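Local coordinates for uncharacterized protein (Staphylococcus aureus subsp. aureus, PDB 4H0A) that is of unknown function but belongs to the CAP (cysteine-rich secretory protein) family and pairs a CAP domain with a CAP-associated N-terminal region, at residues A[207-212]-A[309-314]; A[232-237]-A[317-322]; A[256-261]-A[266-271]; A[284-289]-A[297-302]. All coordinates share one frame; numbering follows the deposited sequence. Where two conformers were deposited one is given.

Contact 1. Residues A[207-212]-A[309-314]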
loop_
_atom_site.group_PDB
_atom_site.type_symbol
_atom_site.label_atom_id
_atom_site.label_comp_id
_atom_site.label_asym_id
_atom_site.label_seq_id
_atom_site.Cartn_x
_atom_site.Cartn_y
_atom_site.Cartn_z
ATOM N N ILE A 207 5.920 8.957 -4.452
ATOM C CA ILE A 207 7.179 8.198 -4.484
ATOM C C ILE A 207 6.923 6.778 -3.964
ATOM O O ILE A 207 7.439 5.828 -4.541
ATOM C CB ILE A 207 8.321 8.910 -3.699
ATOM C CG1 ILE A 207 8.721 10.212 -4.426
ATOM C CG2 ILE A 207 9.559 7.983 -3.571
ATOM C CD1 ILE A 207 9.335 11.253 -3.518
ATOM N N SER A 208 6.146 6.629 -2.885
ATOM C CA SER A 208 5.804 5.287 -2.371
ATOM C C SER A 208 4.988 4.490 -3.394
ATOM O O SER A 208 5.195 3.284 -3.521
ATOM C CB SER A 208 5.006 5.397 -1.081
ATOM O OG SER A 208 5.829 5.929 -0.061
ATOM N N LEU A 209 4.074 5.166 -4.134
ATOM C CA LEU A 209 3.281 4.523 -5.187
ATOM C C LEU A 209 4.227 3.924 -6.240
ATOM O O LEU A 209 4.056 2.777 -6.620
ATOM C CB LEU A 209 2.301 5.526 -5.835
ATOM C CG LEU A 209 1.484 5.009 -7.043
ATOM C CD1 LEU A 209 0.487 3.954 -6.604
ATOM C CD2 LEU A 209 0.772 6.154 -7.738
ATOM N N TYR A 210 5.238 4.686 -6.680
ATOM C CA TYR A 210 6.225 4.189 -7.647
ATOM C C TYR A 210 7.005 3.015 -7.088
ATOM O O TYR A 210 7.199 2.007 -7.772
ATOM C CB TYR A 210 7.246 5.293 -8.023
ATOM C CG TYR A 210 6.714 6.508 -8.757
ATOM C CD1 TYR A 210 5.762 6.381 -9.770
ATOM C CD2 TYR A 210 7.275 7.766 -8.549
ATOM C CE1 TYR A 210 5.336 7.484 -10.508
ATOM C CE2 TYR A 210 6.882 8.871 -9.308
ATOM C CZ TYR A 210 5.913 8.724 -10.290
ATOM O OH TYR A 210 5.465 9.813 -11.008
ATOM N N GLU A 211 7.498 3.163 -5.852
ATOM C CA GLU A 211 8.328 2.130 -5.217
ATOM C C GLU A 211 7.562 0.837 -4.983
ATOM O O GLU A 211 8.086 -0.220 -5.297
ATOM C CB GLU A 211 8.882 2.625 -3.878
ATOM C CG GLU A 211 9.966 3.675 -4.043
ATOM C CD GLU A 211 10.426 4.317 -2.750
ATOM O OE1 GLU A 211 9.751 4.153 -1.709
ATOM O OE2 GLU A 211 11.488 4.979 -2.782
ATOM N N VAL A 212 6.334 0.918 -4.433
ATOM C CA VAL A 212 5.556 -0.293 -4.164
ATOM C C VAL A 212 5.151 -0.956 -5.491
ATOM O O VAL A 212 5.145 -2.187 -5.577
ATOM C CB VAL A 212 4.341 -0.039 -3.249
ATOM C CG1 VAL A 212 3.502 -1.321 -3.121
ATOM C CG2 VAL A 212 4.802 0.424 -1.870
ATOM N N GLY A 309 2.918 9.423 -12.407
ATOM C CA GLY A 309 1.639 9.552 -11.732
ATOM C C GLY A 309 1.486 10.817 -10.941
ATOM O O GLY A 309 2.297 11.738 -11.040
ATOM N N ASP A 310 0.407 10.867 -10.177
ATOM C CA ASP A 310 0.133 11.974 -9.282
ATOM C C ASP A 310 -0.737 11.498 -8.134
ATOM O O ASP A 310 -1.501 10.551 -8.288
ATOM C CB ASP A 310 -0.553 13.136 -10.018
ATOM C CG ASP A 310 -0.599 14.420 -9.196
ATOM O OD1 ASP A 310 0.369 14.689 -8.451
ATOM O OD2 ASP A 310 -1.592 15.146 -9.299
ATOM N N VAL A 311 -0.558 12.118 -6.971
ATOM C CA VAL A 311 -1.371 11.872 -5.783
ATOM C C VAL A 311 -1.827 13.223 -5.264
ATOM O O VAL A 311 -0.976 14.040 -4.937
ATOM C CB VAL A 311 -0.602 11.079 -4.690
ATOM C CG1 VAL A 311 -1.470 10.893 -3.436
ATOM C CG2 VAL A 311 -0.117 9.738 -5.230
HETATM N N MSE A 312 -3.133 13.490 -5.213
HETATM C CA MSE A 312 -3.600 14.729 -4.596
HETATM C C MSE A 312 -4.869 14.451 -3.839
HETATM O O MSE A 312 -5.873 14.039 -4.426
HETATM C CB MSE A 312 -3.759 15.933 -5.543
HETATM C CG MSE A 312 -4.192 15.616 -6.940
HETATM SE SE MSE A 312 -4.543 17.281 -7.945
HETATM C CE MSE A 312 -2.766 18.146 -7.777
ATOM N N ARG A 313 -4.776 14.636 -2.502
ATOM C CA ARG A 313 -5.835 14.457 -1.518
ATOM C C ARG A 313 -6.313 12.995 -1.550
ATOM O O ARG A 313 -5.515 12.105 -1.225
ATOM C CB ARG A 313 -6.977 15.487 -1.711
ATOM N N ASP A 314 -7.549 12.740 -2.017
ATOM C CA ASP A 314 -8.148 11.415 -2.037
ATOM C C ASP A 314 -7.795 10.601 -3.297
ATOM O O ASP A 314 -8.039 9.394 -3.297
ATOM C CB ASP A 314 -9.680 11.576 -1.922
ATOM C CG ASP A 314 -10.168 11.817 -0.505
ATOM O OD1 ASP A 314 -9.362 12.286 0.333
ATOM O OD2 ASP A 314 -11.363 11.550 -0.237
#
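Leu-209 is the first residue of the helical segment 207-212 to meet the strand residues 309-312. Its chain leaves the helix with CG opposite the backbone N (chi1 175°), which carries the branched end toward the sheet. There CD2 comes to 4.5 Å from CG2 of Val-311, a loose apolar approach between two buried side chains. The same leucine also rests on Leu-318 of the next strand and on Leu-285 of helix 282-290, so it is wedged between sheet and helix.

One residue on, Tyr-210 takes a different route. With CG turned away from its carbonyl carbon (chi1 -65°), the ring runs out beside the helix and brings its hydroxyl to the strand. The Gly-309 amide donates to it, N to OH 2.9 Å, in a fairly straight bond with an N-H...O angle of 161°. The donor lies near the plane of the ring, at its edge, with CE1 only 3.6 Å from the Gly-309 N. This is helix-on-sheet packing within the alpha-beta-alpha sandwich of the CAP fold, in which helix 201-219 lies against the central mixed sheet.

The following residue, Glu-211, serves another interface: its carboxylate forms salt bridges with Lys-75 and Arg-61, linking this helix to the seven-stranded sheet of the N-terminal region.

Contact 2. Residues A[232-237]-A[317-322]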
loop_
_atom_site.group_PDB
_atom_site.type_symbol
_atom_site.label_atom_id
_atom_site.label_comp_id
_atom_site.label_asym_id
_atom_site.label_seq_id
_atom_site.Cartn_x
_atom_site.Cartn_y
_atom_site.Cartn_z
ATOM N N ALA A 232 4.191 12.120 -15.572
ATOM C CA ALA A 232 3.799 12.643 -14.261
ATOM C C ALA A 232 3.077 13.982 -14.429
ATOM O O ALA A 232 2.094 14.232 -13.734
ATOM C CB ALA A 232 5.023 12.794 -13.362
ATOM N N HIS A 233 3.547 14.827 -15.373
ATOM C CA HIS A 233 2.916 16.119 -15.681
ATOM C C HIS A 233 1.527 15.889 -16.246
ATOM O O HIS A 233 0.570 16.559 -15.842
ATOM C CB HIS A 233 3.766 16.937 -16.682
ATOM C CG HIS A 233 3.046 18.094 -17.313
ATOM N ND1 HIS A 233 2.446 17.980 -18.555
ATOM C CD2 HIS A 233 2.862 19.354 -16.856
ATOM C CE1 HIS A 233 1.920 19.167 -18.814
ATOM N NE2 HIS A 233 2.152 20.027 -17.823
ATOM N N ILE A 234 1.420 14.952 -17.204
ATOM C CA ILE A 234 0.139 14.622 -17.829
ATOM C C ILE A 234 -0.820 14.080 -16.747
ATOM O O ILE A 234 -1.970 14.499 -16.704
ATOM C CB ILE A 234 0.327 13.615 -19.004
ATOM C CG1 ILE A 234 1.010 14.310 -20.203
ATOM C CG2 ILE A 234 -1.018 12.992 -19.425
ATOM C CD1 ILE A 234 1.657 13.358 -21.221
ATOM N N ALA A 235 -0.335 13.178 -15.869
ATOM C CA ALA A 235 -1.146 12.602 -14.784
ATOM C C ALA A 235 -1.683 13.675 -13.844
ATOM O O ALA A 235 -2.850 13.621 -13.459
ATOM C CB ALA A 235 -0.325 11.601 -13.981
ATOM N N SER A 236 -0.838 14.652 -13.490
ATOM C CA SER A 236 -1.226 15.752 -12.618
ATOM C C SER A 236 -2.291 16.634 -13.280
ATOM O O SER A 236 -3.275 16.965 -12.623
ATOM C CB SER A 236 -0.004 16.580 -12.229
ATOM O OG SER A 236 -0.367 17.682 -11.419
ATOM N N ASN A 237 -2.106 17.004 -14.566
ATOM C CA ASN A 237 -3.101 17.805 -15.300
ATOM C C ASN A 237 -4.377 17.038 -15.500
ATOM O O ASN A 237 -5.458 17.614 -15.361
ATOM C CB ASN A 237 -2.578 18.252 -16.675
ATOM C CG ASN A 237 -1.773 19.511 -16.630
ATOM O OD1 ASN A 237 -1.880 20.305 -15.698
ATOM N ND2 ASN A 237 -0.954 19.739 -17.639
ATOM N N SER A 317 -3.292 8.488 -9.257
ATOM C CA SER A 317 -3.296 8.203 -10.698
ATOM C C SER A 317 -1.919 7.728 -11.124
ATOM O O SER A 317 -0.937 8.339 -10.715
ATOM C CB SER A 317 -3.684 9.449 -11.484
ATOM O OG SER A 317 -3.441 9.281 -12.871
ATOM N N LEU A 318 -1.837 6.655 -11.939
ATOM C CA LEU A 318 -0.557 6.141 -12.434
ATOM C C LEU A 318 -0.697 5.776 -13.899
ATOM O O LEU A 318 -1.455 4.866 -14.237
ATOM C CB LEU A 318 -0.099 4.923 -11.610
ATOM C CG LEU A 318 1.350 4.443 -11.821
ATOM C CD1 LEU A 318 2.375 5.553 -11.485
ATOM C CD2 LEU A 318 1.640 3.219 -10.974
ATOM N N ILE A 319 0.016 6.506 -14.772
ATOM C CA ILE A 319 0.008 6.279 -16.217
ATOM C C ILE A 319 1.184 5.381 -16.550
ATOM O O ILE A 319 2.274 5.609 -16.034
ATOM C CB ILE A 319 0.070 7.622 -16.988
ATOM C CG1 ILE A 319 -1.172 8.481 -16.658
ATOM C CG2 ILE A 319 0.184 7.379 -18.507
ATOM C CD1 ILE A 319 -1.120 9.873 -17.149
ATOM N N PHE A 320 0.970 4.380 -17.415
ATOM C CA PHE A 320 2.010 3.448 -17.872
ATOM C C PHE A 320 2.294 3.691 -19.326
ATOM O O PHE A 320 1.393 4.095 -20.059
ATOM C CB PHE A 320 1.568 1.988 -17.695
ATOM C CG PHE A 320 1.028 1.664 -16.333
ATOM C CD1 PHE A 320 -0.307 1.885 -16.029
ATOM C CD2 PHE A 320 1.862 1.186 -15.335
ATOM C CE1 PHE A 320 -0.799 1.620 -14.762
ATOM C CE2 PHE A 320 1.366 0.908 -14.071
ATOM C CZ PHE A 320 0.036 1.119 -13.795
ATOM N N LEU A 321 3.519 3.393 -19.768
ATOM C CA LEU A 321 3.892 3.603 -21.160
ATOM C C LEU A 321 4.909 2.593 -21.655
ATOM O O LEU A 321 5.843 2.232 -20.936
ATOM C CB LEU A 321 4.488 5.009 -21.288
ATOM C CG LEU A 321 4.449 5.651 -22.666
ATOM C CD1 LEU A 321 3.066 6.225 -22.954
ATOM C CD2 LEU A 321 5.518 6.726 -22.789
ATOM N N GLU A 322 4.728 2.155 -22.904
ATOM C CA GLU A 322 5.678 1.328 -23.626
ATOM C C GLU A 322 6.272 2.240 -24.682
ATOM O O GLU A 322 5.546 2.648 -25.590
ATOM C CB GLU A 322 5.002 0.095 -24.253
ATOM C CG GLU A 322 5.894 -0.657 -25.234
ATOM C CD GLU A 322 5.271 -1.848 -25.933
ATOM O OE1 GLU A 322 4.023 -1.911 -26.022
ATOM O OE2 GLU A 322 6.042 -2.682 -26.457
#
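Ile-319 pushes its end into the side of helix 229-242 at Ala-235, joining a helical layer of the CAP alpha-beta-alpha sandwich to strand 315-322 of the central sheet. The short helix and strand axes come within 8.3 Å and run at 140° to each other, closer to antiparallel than to perpendicular.

The conformation of Ile-319 makes the contact. Its CG1 branch stands opposite the carbonyl carbon (chi1 -62°), and the chain then continues extended through chi2, so that CD1 is carried straight off the strand toward the helix. CD1 lies 3.6 Å from Ala-235 CA and 3.7 Å from Ala-235 CB: the methyl end rests on helix backbone as much as on side chain. Ile-234 meets the same methyl from the flank. The two isoleucines cross at about a right angle, and Ile-234 uses its CG2 branch, opposite its own backbone N, to come within 3.9 Å of Ile-319 CD1.

Two residues earlier on the strand, Ser-317 faces the helix as Ile-319 does, in the usual alternation, while Leu-318 starts out on the other face and packs on helix 201-219. Ile-319 is further enclosed by Leu-257 of helix 254-263 and by Thr-271. The hydroxyl of Ser-317 finds its polar partner in Gln-273 NE2 on the adjoining strand 270-277, and on the helix side Ser-317 OG merely touches Ala-235 CB, at 4.0 Å.

Contact 3. Residues A[256-261]-A[266-271]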
loop_
_atom_site.group_PDB
_atom_site.type_symbol
_atom_site.label_atom_id
_atom_site.label_comp_id
_atom_site.label_asym_id
_atom_site.label_seq_id
_atom_site.Cartn_x
_atom_site.Cartn_y
_atom_site.Cartn_z
ATOM N N ALA A 256 -8.720 11.653 -23.500
ATOM C CA ALA A 256 -7.986 12.696 -22.769
ATOM C C ALA A 256 -6.524 12.280 -22.533
ATOM O O ALA A 256 -5.647 13.140 -22.556
ATOM C CB ALA A 256 -8.659 12.990 -21.435
ATOM N N LEU A 257 -6.262 10.973 -22.320
ATOM C CA LEU A 257 -4.903 10.458 -22.105
ATOM C C LEU A 257 -4.122 10.432 -23.423
ATOM O O LEU A 257 -3.020 10.975 -23.488
ATOM C CB LEU A 257 -4.948 9.046 -21.485
ATOM C CG LEU A 257 -3.609 8.314 -21.301
ATOM C CD1 LEU A 257 -2.641 9.130 -20.487
ATOM C CD2 LEU A 257 -3.823 6.967 -20.663
ATOM N N ARG A 258 -4.679 9.788 -24.460
ATOM C CA ARG A 258 -4.020 9.703 -25.771
ATOM C C ARG A 258 -3.896 11.084 -26.435
ATOM O O ARG A 258 -2.950 11.304 -27.185
ATOM C CB ARG A 258 -4.739 8.717 -26.697
ATOM C CG ARG A 258 -4.421 7.280 -26.326
ATOM C CD ARG A 258 -5.229 6.271 -27.111
ATOM N NE ARG A 258 -4.724 4.912 -26.908
ATOM C CZ ARG A 258 -5.247 3.815 -27.451
ATOM N NH1 ARG A 258 -6.311 3.896 -28.246
ATOM N NH2 ARG A 258 -4.711 2.626 -27.204
ATOM N N GLY A 259 -4.823 11.993 -26.132
ATOM C CA GLY A 259 -4.782 13.364 -26.624
ATOM C C GLY A 259 -3.695 14.179 -25.953
ATOM O O GLY A 259 -3.014 14.959 -26.621
ATOM N N GLN A 260 -3.517 13.999 -24.626
ATOM C CA GLN A 260 -2.479 14.702 -23.870
ATOM C C GLN A 260 -1.080 14.189 -24.250
ATOM O O GLN A 260 -0.144 14.983 -24.253
ATOM C CB GLN A 260 -2.699 14.592 -22.351
ATOM C CG GLN A 260 -3.699 15.605 -21.810
ATOM C CD GLN A 260 -3.930 15.438 -20.321
ATOM O OE1 GLN A 260 -4.823 14.704 -19.887
ATOM N NE2 GLN A 260 -3.120 16.096 -19.499
ATOM N N LEU A 261 -0.928 12.889 -24.574
ATOM C CA LEU A 261 0.375 12.342 -24.979
ATOM C C LEU A 261 0.810 12.919 -26.327
ATOM O O LEU A 261 1.969 13.306 -26.476
ATOM C CB LEU A 261 0.347 10.808 -25.053
ATOM C CG LEU A 261 0.304 10.094 -23.707
ATOM C CD1 LEU A 261 -0.240 8.691 -23.853
ATOM C CD2 LEU A 261 1.675 10.038 -23.069
ATOM N N VAL A 266 4.861 13.091 -26.928
ATOM C CA VAL A 266 5.425 11.891 -26.308
ATOM C C VAL A 266 5.319 10.749 -27.320
ATOM O O VAL A 266 4.246 10.563 -27.895
ATOM C CB VAL A 266 4.696 11.549 -24.978
ATOM C CG1 VAL A 266 5.262 10.276 -24.345
ATOM C CG2 VAL A 266 4.771 12.718 -23.997
ATOM N N THR A 267 6.413 10.005 -27.559
ATOM C CA THR A 267 6.405 8.868 -28.492
ATOM C C THR A 267 6.133 7.592 -27.687
ATOM O O THR A 267 6.698 7.429 -26.606
ATOM C CB THR A 267 7.724 8.795 -29.279
ATOM O OG1 THR A 267 8.812 8.663 -28.361
ATOM C CG2 THR A 267 7.938 10.015 -30.173
ATOM N N TYR A 268 5.256 6.709 -28.190
ATOM C CA TYR A 268 4.898 5.471 -27.489
ATOM C C TYR A 268 4.214 4.463 -28.407
ATOM O O TYR A 268 3.649 4.849 -29.431
ATOM C CB TYR A 268 3.951 5.780 -26.313
ATOM C CG TYR A 268 2.607 6.342 -26.738
ATOM C CD1 TYR A 268 2.475 7.671 -27.121
ATOM C CD2 TYR A 268 1.472 5.541 -26.768
ATOM C CE1 TYR A 268 1.248 8.190 -27.531
ATOM C CE2 TYR A 268 0.240 6.046 -27.181
ATOM C CZ TYR A 268 0.129 7.374 -27.557
ATOM O OH TYR A 268 -1.099 7.862 -27.944
ATOM N N LYS A 269 4.223 3.181 -28.005
ATOM C CA LYS A 269 3.534 2.105 -28.725
ATOM C C LYS A 269 2.163 1.883 -28.087
ATOM O O LYS A 269 1.155 1.861 -28.792
ATOM C CB LYS A 269 4.359 0.809 -28.724
ATOM C CG LYS A 269 5.628 0.909 -29.561
ATOM C CD LYS A 269 6.343 -0.439 -29.734
ATOM C CE LYS A 269 7.635 -0.531 -28.961
ATOM N NZ LYS A 269 8.381 -1.777 -29.271
ATOM N N THR A 270 2.127 1.726 -26.752
ATOM C CA THR A 270 0.886 1.535 -25.995
ATOM C C THR A 270 0.927 2.316 -24.683
ATOM O O THR A 270 1.999 2.716 -24.213
ATOM C CB THR A 270 0.618 0.049 -25.723
ATOM O OG1 THR A 270 1.722 -0.511 -25.012
ATOM C CG2 THR A 270 0.341 -0.744 -27.000
ATOM N N THR A 271 -0.260 2.542 -24.109
ATOM C CA THR A 271 -0.415 3.277 -22.855
ATOM C C THR A 271 -1.694 2.859 -22.128
ATOM O O THR A 271 -2.647 2.393 -22.752
ATOM C CB THR A 271 -0.427 4.793 -23.127
ATOM O OG1 THR A 271 -0.261 5.492 -21.890
ATOM C CG2 THR A 271 -1.703 5.261 -23.836
#
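Leu-261 lies against three side chains of 266-271 at the turn by which helix 254-263 gives way to strand 270-277, at the start of that strand of the central sheet in the CAP alpha-beta-alpha sandwich. Its CD1 methyl stands over one face of the Tyr-268 ring, 4.1 Å from the centroid and 17° off the ring normal, a CH-pi contact displaced toward the rim. Its CB approaches the same ring at CE1. The tyrosine reaches this place with CG held between the backbone N and the carbonyl carbon (chi1 64°), a crowded position that sets the ring against the helix. Thr-271 meets the leucine tip to tip, its CG2 3.7 Å from Leu-261 CD1, while its OG1 is bonded to the Phe-320 carbonyl. Val-266 crosses the other branch obliquely, with CG1 3.8 Å from Leu-261 CD2.

At the more exposed margin, Arg-258 passes at about a right angle to Tyr-268, and its aliphatic CG lies 3.7 Å from the tyrosine OH, which makes a weak hydrogen bond to Asp-262 OD1 just past the helical segment. The backbone ties the turn together too: Val-266 N donates to Leu-261 O at 2.9 Å, the N tilted 22° from the carbonyl plane.

Contact 4. Residues A[284-289]-A[297-302]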
loop_
_atom_site.group_PDB
_atom_site.type_symbol
_atom_site.label_atom_id
_atom_site.label_comp_id
_atom_site.label_asym_id
_atom_site.label_seq_id
_atom_site.Cartn_x
_atom_site.Cartn_y
_atom_site.Cartn_z
ATOM N N THR A 284 -2.942 -0.171 0.717
ATOM C CA THR A 284 -4.367 -0.443 0.473
ATOM C C THR A 284 -4.713 -0.198 -0.991
ATOM O O THR A 284 -5.424 -0.998 -1.590
ATOM C CB THR A 284 -5.271 0.401 1.385
ATOM O OG1 THR A 284 -4.848 0.211 2.726
ATOM C CG2 THR A 284 -6.742 0.020 1.260
ATOM N N LEU A 285 -4.246 0.911 -1.550
ATOM C CA LEU A 285 -4.471 1.226 -2.964
ATOM C C LEU A 285 -3.933 0.120 -3.888
ATOM O O LEU A 285 -4.625 -0.277 -4.815
ATOM C CB LEU A 285 -3.771 2.554 -3.320
ATOM C CG LEU A 285 -3.813 2.911 -4.805
ATOM C CD1 LEU A 285 -5.194 3.378 -5.225
ATOM C CD2 LEU A 285 -2.786 3.874 -5.109
ATOM N N ILE A 286 -2.680 -0.314 -3.674
ATOM C CA ILE A 286 -2.045 -1.354 -4.498
ATOM C C ILE A 286 -2.826 -2.663 -4.375
ATOM O O ILE A 286 -3.030 -3.328 -5.387
ATOM C CB ILE A 286 -0.552 -1.521 -4.124
ATOM C CG1 ILE A 286 0.239 -0.276 -4.611
ATOM C CG2 ILE A 286 0.043 -2.845 -4.695
ATOM C CD1 ILE A 286 0.612 -0.268 -6.118
ATOM N N HIS A 287 -3.287 -3.013 -3.165
ATOM C CA HIS A 287 -4.107 -4.211 -2.977
ATOM C C HIS A 287 -5.367 -4.158 -3.865
ATOM O O HIS A 287 -5.731 -5.179 -4.453
ATOM C CB HIS A 287 -4.506 -4.388 -1.497
ATOM C CG HIS A 287 -5.586 -5.408 -1.298
ATOM N ND1 HIS A 287 -6.909 -5.033 -1.161
ATOM C CD2 HIS A 287 -5.514 -6.758 -1.318
ATOM C CE1 HIS A 287 -7.593 -6.159 -1.058
ATOM N NE2 HIS A 287 -6.797 -7.222 -1.158
ATOM N N SER A 288 -6.037 -2.990 -3.947
ATOM C CA SER A 288 -7.247 -2.861 -4.762
ATOM C C SER A 288 -6.926 -2.983 -6.251
ATOM O O SER A 288 -7.676 -3.639 -6.967
ATOM C CB SER A 288 -7.969 -1.551 -4.471
ATOM O OG SER A 288 -8.478 -1.571 -3.148
ATOM N N TRP A 289 -5.790 -2.422 -6.711
ATOM C CA TRP A 289 -5.389 -2.564 -8.118
ATOM C C TRP A 289 -4.959 -4.008 -8.419
ATOM O O TRP A 289 -5.346 -4.552 -9.454
ATOM C CB TRP A 289 -4.264 -1.580 -8.479
ATOM C CG TRP A 289 -4.698 -0.146 -8.553
ATOM C CD1 TRP A 289 -5.956 0.349 -8.369
ATOM C CD2 TRP A 289 -3.854 0.986 -8.789
ATOM N NE1 TRP A 289 -5.954 1.713 -8.518
ATOM C CE2 TRP A 289 -4.670 2.137 -8.732
ATOM C CE3 TRP A 289 -2.485 1.143 -9.043
ATOM C CZ2 TRP A 289 -4.166 3.422 -8.963
ATOM C CZ3 TRP A 289 -1.990 2.416 -9.280
ATOM C CH2 TRP A 289 -2.825 3.537 -9.236
ATOM N N SER A 297 -3.252 -6.335 -14.576
ATOM C CA SER A 297 -2.579 -6.576 -15.861
ATOM C C SER A 297 -1.722 -5.380 -16.291
ATOM O O SER A 297 -0.671 -5.589 -16.888
ATOM C CB SER A 297 -3.581 -6.944 -16.961
ATOM O OG SER A 297 -4.376 -5.856 -17.404
ATOM N N ARG A 298 -2.132 -4.145 -15.951
ATOM C CA ARG A 298 -1.342 -2.952 -16.274
ATOM C C ARG A 298 -0.103 -2.860 -15.377
ATOM O O ARG A 298 0.989 -2.610 -15.887
ATOM C CB ARG A 298 -2.182 -1.670 -16.144
ATOM C CG ARG A 298 -3.234 -1.537 -17.240
ATOM C CD ARG A 298 -4.401 -0.685 -16.794
ATOM N NE ARG A 298 -5.460 -0.617 -17.799
ATOM C CZ ARG A 298 -6.675 -0.112 -17.593
ATOM N NH1 ARG A 298 -7.010 0.381 -16.399
ATOM N NH2 ARG A 298 -7.574 -0.114 -18.571
ATOM N N LEU A 299 -0.265 -3.059 -14.049
ATOM C CA LEU A 299 0.869 -3.025 -13.106
ATOM C C LEU A 299 1.931 -4.059 -13.461
ATOM O O LEU A 299 3.118 -3.767 -13.384
ATOM C CB LEU A 299 0.410 -3.304 -11.661
ATOM C CG LEU A 299 -0.259 -2.182 -10.884
ATOM C CD1 LEU A 299 -0.889 -2.726 -9.621
ATOM C CD2 LEU A 299 0.727 -1.091 -10.526
ATOM N N LEU A 300 1.496 -5.272 -13.830
ATOM C CA LEU A 300 2.390 -6.388 -14.149
ATOM C C LEU A 300 2.562 -6.606 -15.655
ATOM O O LEU A 300 2.872 -7.721 -16.075
ATOM C CB LEU A 300 1.824 -7.668 -13.511
ATOM C CG LEU A 300 1.453 -7.568 -12.033
ATOM C CD1 LEU A 300 0.822 -8.855 -11.561
ATOM C CD2 LEU A 300 2.669 -7.193 -11.183
ATOM N N ASN A 301 2.419 -5.552 -16.465
ATOM C CA ASN A 301 2.586 -5.684 -17.905
ATOM C C ASN A 301 4.076 -5.719 -18.246
ATOM O O ASN A 301 4.797 -4.774 -17.925
ATOM C CB ASN A 301 1.908 -4.526 -18.622
ATOM C CG ASN A 301 1.578 -4.830 -20.049
ATOM O OD1 ASN A 301 2.358 -5.467 -20.757
ATOM N ND2 ASN A 301 0.428 -4.362 -20.513
ATOM N N SER A 302 4.539 -6.795 -18.893
ATOM C CA SER A 302 5.945 -6.918 -19.277
ATOM C C SER A 302 6.340 -5.923 -20.381
ATOM O O SER A 302 7.521 -5.601 -20.493
ATOM C CB SER A 302 6.242 -8.337 -19.752
ATOM O OG SER A 302 5.387 -8.715 -20.820
#
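Leu-299 inserts its forked end beside Trp-289, giving one methyl to the root of the tryptophan side chain and the other to its ring. CD1 is 3.7 Å from Trp-289 CB. CD2 sits near the plane of the indole, at its benzo edge, 4.2 Å from Trp-289 CE3, so the leucine abuts the rim of the ring system and does not lie over a face. The two side chains cross at about a right angle. More loosely, CD2 also faces CD1 of Ile-286, one turn back along the same helix, at 4.5 Å. Ile-286 sets out obliquely to the partner segment, and its second torsion (chi2 -80°) bends the terminal methyl nearer to it.

Outside this apolar core, the indole is positioned by neighbours. Leu-285 CD1 covers one face, 3.5 Å above the ring plane and displaced toward its rim. The ring also meets the imidazole of His-295, their planes about 30° apart, and NE1 makes a weak hydrogen bond to the Val-275 carbonyl. Arg-217 NH1 hydrogen-bonds to the carbonyls of both Leu-299 and Asn-301, where the chain leaves helical geometry.

The contact spans the short connection between helices 282-290 and 293-299, with helix 201-219 touching both Ile-286 and Leu-299, and strands 270-277 and 315-322 packed against Trp-289 and Leu-299.

Overall arrangement
All four contacts belong to the CAP domain. Contacts 1 and 2, with centres about 11 Å apart, share the hairpin of strands 306-312 and 315-322, and contact 3, about 10 Å from contact 2, extends the series to the neighbouring strand 270-277. The centre of contact 3 is about 20 Å from those of contacts 1 and 4. Contacts 1 and 4 lie on the sheet face bearing helices 201-219, 282-290 and 293-299; contacts 2 and 3 bring helices 229-242 and 254-263 to the other. Along the chain, contacts 1 and 2 interlock, while 3 and then 4 are nested inside both. The final hairpin returns between the two helical layers, joining both to one sheet.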